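Local structure of acyl-CoA thioesterase II (Mycobacterium avium subsp. paratuberculosis, 4R9Z) at residues Ala216-His227 and Leu263-Pro274. The protein probably hydrolyses fatty acyl-CoA thioesters, as a double hot-dog member of the C/M/P thioester hydrolase family. Sequence-based numbering, arbitrary orientation.
Sequences ASAQRDHSVWFH and LVCTVKQEMYFP
Paired bonds between Ala218 and Tyr272, Ser223 and Lys268, and Trp225 and Thr266 define two neighbouring antiparallel strands of the double hot-dog fold, the N-to-C directions of strands 218-226 and 263-272 at 147°. A classic beta bulge shifts the register by one residue: Glu270 O accepts from both Arg220 N (2.8 Å) and Asp221 N (3.1 Å).

Polar side chains meet on both faces. With Ser223 and Trp225 lies an acidic pair, Asp221 OD1 standing 2.7 Å from Glu270 OE1, the carboxylate planes nearly perpendicular (87°). Asp221 OD2 is hydrogen-bonded to Trp225 NE1 and His63 NE2 of the second subunit, and Glu270 OE1 to Ser61 OG of the second subunit. Toward helix 188-201, the extended Gln269 chain brings NE2 obliquely to the His222 ring for a weak bond to ND1 (3.3 Å). His222 NE2 is hydrogen-bonded to Ser199 OG, while Ala200 O receives the amide nitrogens of both Gln219 and Gln269. Val267 CG1 approaches His222 CE1 obliquely.

An apolar contact follows on that second face, Val224 CG1 to Cys265 CB (3.8 Å).

At the ends of the pairing there are CH-pi contacts. Ser217 CB sits over the Phe273 ring, and Leu263 CD2 lies 3.9 Å from the His227 ring centroid, 22° off its normal.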
# COMPACT_ATOMS: atom_id res chain seq x y z
N ALA B 216 -2.56 5.07 23.31
CA ALA B 216 -3.54 4.28 22.57
C ALA B 216 -3.48 4.59 21.08
O ALA B 216 -3.27 5.73 20.68
CB ALA B 216 -4.93 4.52 23.11
N SER B 217 -3.64 3.55 20.27
CA SER B 217 -3.49 3.68 18.83
C SER B 217 -4.57 2.91 18.09
O SER B 217 -5.20 2.01 18.64
CB SER B 217 -2.11 3.18 18.38
OG SER B 217 -2.03 1.77 18.42
N ALA B 218 -4.78 3.27 16.83
CA ALA B 218 -5.66 2.51 15.95
C ALA B 218 -5.00 2.36 14.59
O ALA B 218 -4.43 3.32 14.06
CB ALA B 218 -7.02 3.20 15.81
N GLN B 219 -5.04 1.16 14.04
CA GLN B 219 -4.46 0.93 12.73
C GLN B 219 -5.40 1.53 11.69
O GLN B 219 -6.61 1.38 11.80
CB GLN B 219 -4.25 -0.56 12.48
CG GLN B 219 -3.59 -1.27 13.67
CD GLN B 219 -3.01 -2.61 13.31
OE1 GLN B 219 -3.58 -3.36 12.52
NE2 GLN B 219 -1.85 -2.92 13.89
N ARG B 220 -4.84 2.20 10.70
CA ARG B 220 -5.65 2.87 9.69
C ARG B 220 -5.60 2.12 8.37
O ARG B 220 -6.64 1.91 7.73
CB ARG B 220 -5.17 4.31 9.50
CG ARG B 220 -5.97 5.09 8.47
CD ARG B 220 -7.45 5.06 8.76
NE ARG B 220 -8.20 5.95 7.88
CZ ARG B 220 -9.50 6.19 7.99
NH1 ARG B 220 -10.21 5.60 8.94
NH2 ARG B 220 -10.11 7.02 7.15
N ASP B 221 -4.42 1.69 7.96
CA ASP B 221 -4.32 0.82 6.80
C ASP B 221 -3.13 -0.14 6.86
O ASP B 221 -2.17 0.08 7.60
CB ASP B 221 -4.28 1.65 5.50
CG ASP B 221 -3.18 2.70 5.47
OD1 ASP B 221 -3.36 3.77 6.09
OD2 ASP B 221 -2.16 2.47 4.79
N HIS B 222 -3.24 -1.21 6.09
CA HIS B 222 -2.23 -2.26 6.04
C HIS B 222 -2.02 -2.69 4.60
O HIS B 222 -2.99 -2.93 3.87
CB HIS B 222 -2.65 -3.45 6.90
CG HIS B 222 -1.61 -4.52 7.01
ND1 HIS B 222 -0.47 -4.37 7.78
CD2 HIS B 222 -1.52 -5.75 6.45
CE1 HIS B 222 0.26 -5.47 7.69
NE2 HIS B 222 -0.35 -6.32 6.89
N SER B 223 -0.77 -2.83 4.20
CA SER B 223 -0.43 -3.19 2.82
C SER B 223 0.60 -4.30 2.82
O SER B 223 1.59 -4.23 3.55
CB SER B 223 0.12 -1.98 2.06
OG SER B 223 -0.90 -1.09 1.65
N VAL B 224 0.36 -5.34 2.02
CA VAL B 224 1.30 -6.46 1.91
C VAL B 224 1.58 -6.80 0.45
O VAL B 224 0.66 -6.98 -0.34
CB VAL B 224 0.78 -7.72 2.61
CG1 VAL B 224 1.83 -8.81 2.55
CG2 VAL B 224 0.41 -7.42 4.04
N TRP B 225 2.86 -6.94 0.11
CA TRP B 225 3.24 -7.44 -1.20
C TRP B 225 3.95 -8.78 -1.03
O TRP B 225 4.98 -8.87 -0.37
CB TRP B 225 4.14 -6.43 -1.92
CG TRP B 225 3.50 -5.10 -2.14
CD1 TRP B 225 2.84 -4.68 -3.26
CD2 TRP B 225 3.43 -4.02 -1.20
NE1 TRP B 225 2.37 -3.40 -3.08
CE2 TRP B 225 2.72 -2.98 -1.83
CE3 TRP B 225 3.90 -3.83 0.10
CZ2 TRP B 225 2.47 -1.76 -1.20
CZ3 TRP B 225 3.65 -2.63 0.72
CH2 TRP B 225 2.94 -1.61 0.08
N PHE B 226 3.41 -9.82 -1.63
CA PHE B 226 3.93 -11.14 -1.48
C PHE B 226 5.02 -11.44 -2.46
O PHE B 226 4.96 -11.02 -3.57
CB PHE B 226 2.84 -12.17 -1.60
CG PHE B 226 1.81 -12.07 -0.53
CD1 PHE B 226 2.00 -12.64 0.69
CD2 PHE B 226 0.64 -11.41 -0.76
CE1 PHE B 226 1.06 -12.56 1.65
CE2 PHE B 226 -0.31 -11.32 0.21
CZ PHE B 226 -0.10 -11.90 1.41
N HIS B 227 6.02 -12.16 -2.01
CA HIS B 227 7.16 -12.44 -2.83
C HIS B 227 7.30 -13.92 -3.09
O HIS B 227 7.19 -14.38 -4.19
CB HIS B 227 8.39 -11.91 -2.14
CG HIS B 227 9.63 -11.99 -2.95
ND1 HIS B 227 10.51 -13.03 -2.85
CD2 HIS B 227 10.16 -11.14 -3.85
CE1 HIS B 227 11.52 -12.84 -3.67
NE2 HIS B 227 11.33 -11.70 -4.29
N LEU B 263 12.80 -14.09 0.78
CA LEU B 263 11.82 -13.06 1.12
C LEU B 263 10.40 -13.59 0.96
O LEU B 263 10.06 -14.20 -0.05
CB LEU B 263 12.04 -11.81 0.25
CG LEU B 263 11.07 -10.65 0.45
CD1 LEU B 263 11.27 -10.01 1.82
CD2 LEU B 263 11.26 -9.63 -0.65
N VAL B 264 9.56 -13.35 1.96
CA VAL B 264 8.19 -13.81 1.92
C VAL B 264 7.23 -12.68 1.55
O VAL B 264 6.42 -12.82 0.63
CB VAL B 264 7.76 -14.41 3.28
CG1 VAL B 264 6.25 -14.61 3.34
CG2 VAL B 264 8.49 -15.73 3.51
N CYS B 265 7.35 -11.55 2.24
CA CYS B 265 6.51 -10.41 1.94
C CYS B 265 7.15 -9.09 2.35
O CYS B 265 7.99 -9.06 3.24
CB CYS B 265 5.15 -10.56 2.62
SG CYS B 265 5.21 -10.45 4.41
N THR B 266 6.74 -8.02 1.67
CA THR B 266 7.09 -6.66 2.06
C THR B 266 5.83 -6.02 2.60
O THR B 266 4.74 -6.26 2.08
CB THR B 266 7.65 -5.84 0.88
OG1 THR B 266 8.72 -6.55 0.25
CG2 THR B 266 8.16 -4.49 1.36
N VAL B 267 5.95 -5.20 3.65
CA VAL B 267 4.78 -4.73 4.39
C VAL B 267 4.88 -3.25 4.74
O VAL B 267 5.95 -2.75 5.07
CB VAL B 267 4.58 -5.53 5.70
CG1 VAL B 267 3.30 -5.12 6.39
CG2 VAL B 267 4.55 -7.02 5.42
N LYS B 268 3.75 -2.55 4.67
CA LYS B 268 3.66 -1.17 5.15
C LYS B 268 2.37 -0.95 5.92
O LYS B 268 1.32 -1.46 5.53
CB LYS B 268 3.76 -0.18 4.00
CG LYS B 268 4.10 1.24 4.44
CD LYS B 268 5.58 1.39 4.73
CE LYS B 268 6.39 1.47 3.45
NZ LYS B 268 7.85 1.55 3.73
N GLN B 269 2.43 -0.20 7.01
CA GLN B 269 1.26 0.03 7.84
C GLN B 269 1.20 1.46 8.37
O GLN B 269 2.19 2.00 8.85
CB GLN B 269 1.23 -0.95 9.02
CG GLN B 269 0.00 -0.81 9.91
CD GLN B 269 0.01 -1.78 11.07
OE1 GLN B 269 -0.11 -1.38 12.23
NE2 GLN B 269 0.16 -3.06 10.77
N GLU B 270 0.02 2.06 8.29
CA GLU B 270 -0.19 3.40 8.81
C GLU B 270 -1.16 3.31 9.98
O GLU B 270 -2.19 2.64 9.89
CB GLU B 270 -0.72 4.33 7.72
CG GLU B 270 -0.86 5.79 8.13
CD GLU B 270 -1.37 6.67 6.99
OE1 GLU B 270 -2.31 6.24 6.29
OE2 GLU B 270 -0.82 7.78 6.80
N MET B 271 -0.82 3.96 11.09
CA MET B 271 -1.67 3.91 12.27
C MET B 271 -1.88 5.28 12.90
O MET B 271 -1.02 6.17 12.81
CB MET B 271 -1.09 2.94 13.30
CG MET B 271 0.23 3.37 13.91
SD MET B 271 1.17 1.95 14.52
CE MET B 271 1.82 1.29 12.98
N TYR B 272 -3.04 5.44 13.53
CA TYR B 272 -3.46 6.70 14.14
C TYR B 272 -3.22 6.74 15.65
O TYR B 272 -3.59 5.81 16.37
CB TYR B 272 -4.94 6.94 13.85
CG TYR B 272 -5.56 8.16 14.50
CD1 TYR B 272 -5.09 9.43 14.21
CD2 TYR B 272 -6.63 8.03 15.38
CE1 TYR B 272 -5.67 10.55 14.80
CE2 TYR B 272 -7.21 9.14 15.97
CZ TYR B 272 -6.73 10.40 15.68
OH TYR B 272 -7.31 11.51 16.26
N PHE B 273 -2.56 7.80 16.11
CA PHE B 273 -2.40 8.06 17.54
C PHE B 273 -3.15 9.32 17.98
O PHE B 273 -2.71 10.43 17.70
CB PHE B 273 -0.92 8.21 17.91
CG PHE B 273 -0.16 6.92 17.91
CD1 PHE B 273 0.45 6.47 16.76
CD2 PHE B 273 -0.06 6.17 19.07
CE1 PHE B 273 1.16 5.28 16.75
CE2 PHE B 273 0.65 4.99 19.08
CZ PHE B 273 1.26 4.53 17.92
N PRO B 274 -4.28 9.14 18.68
CA PRO B 274 -5.05 10.28 19.18
C PRO B 274 -4.25 11.13 20.17
O PRO B 274 -3.65 10.58 21.09
CB PRO B 274 -6.24 9.62 19.90
CG PRO B 274 -6.33 8.25 19.33
CD PRO B 274 -4.93 7.85 18.97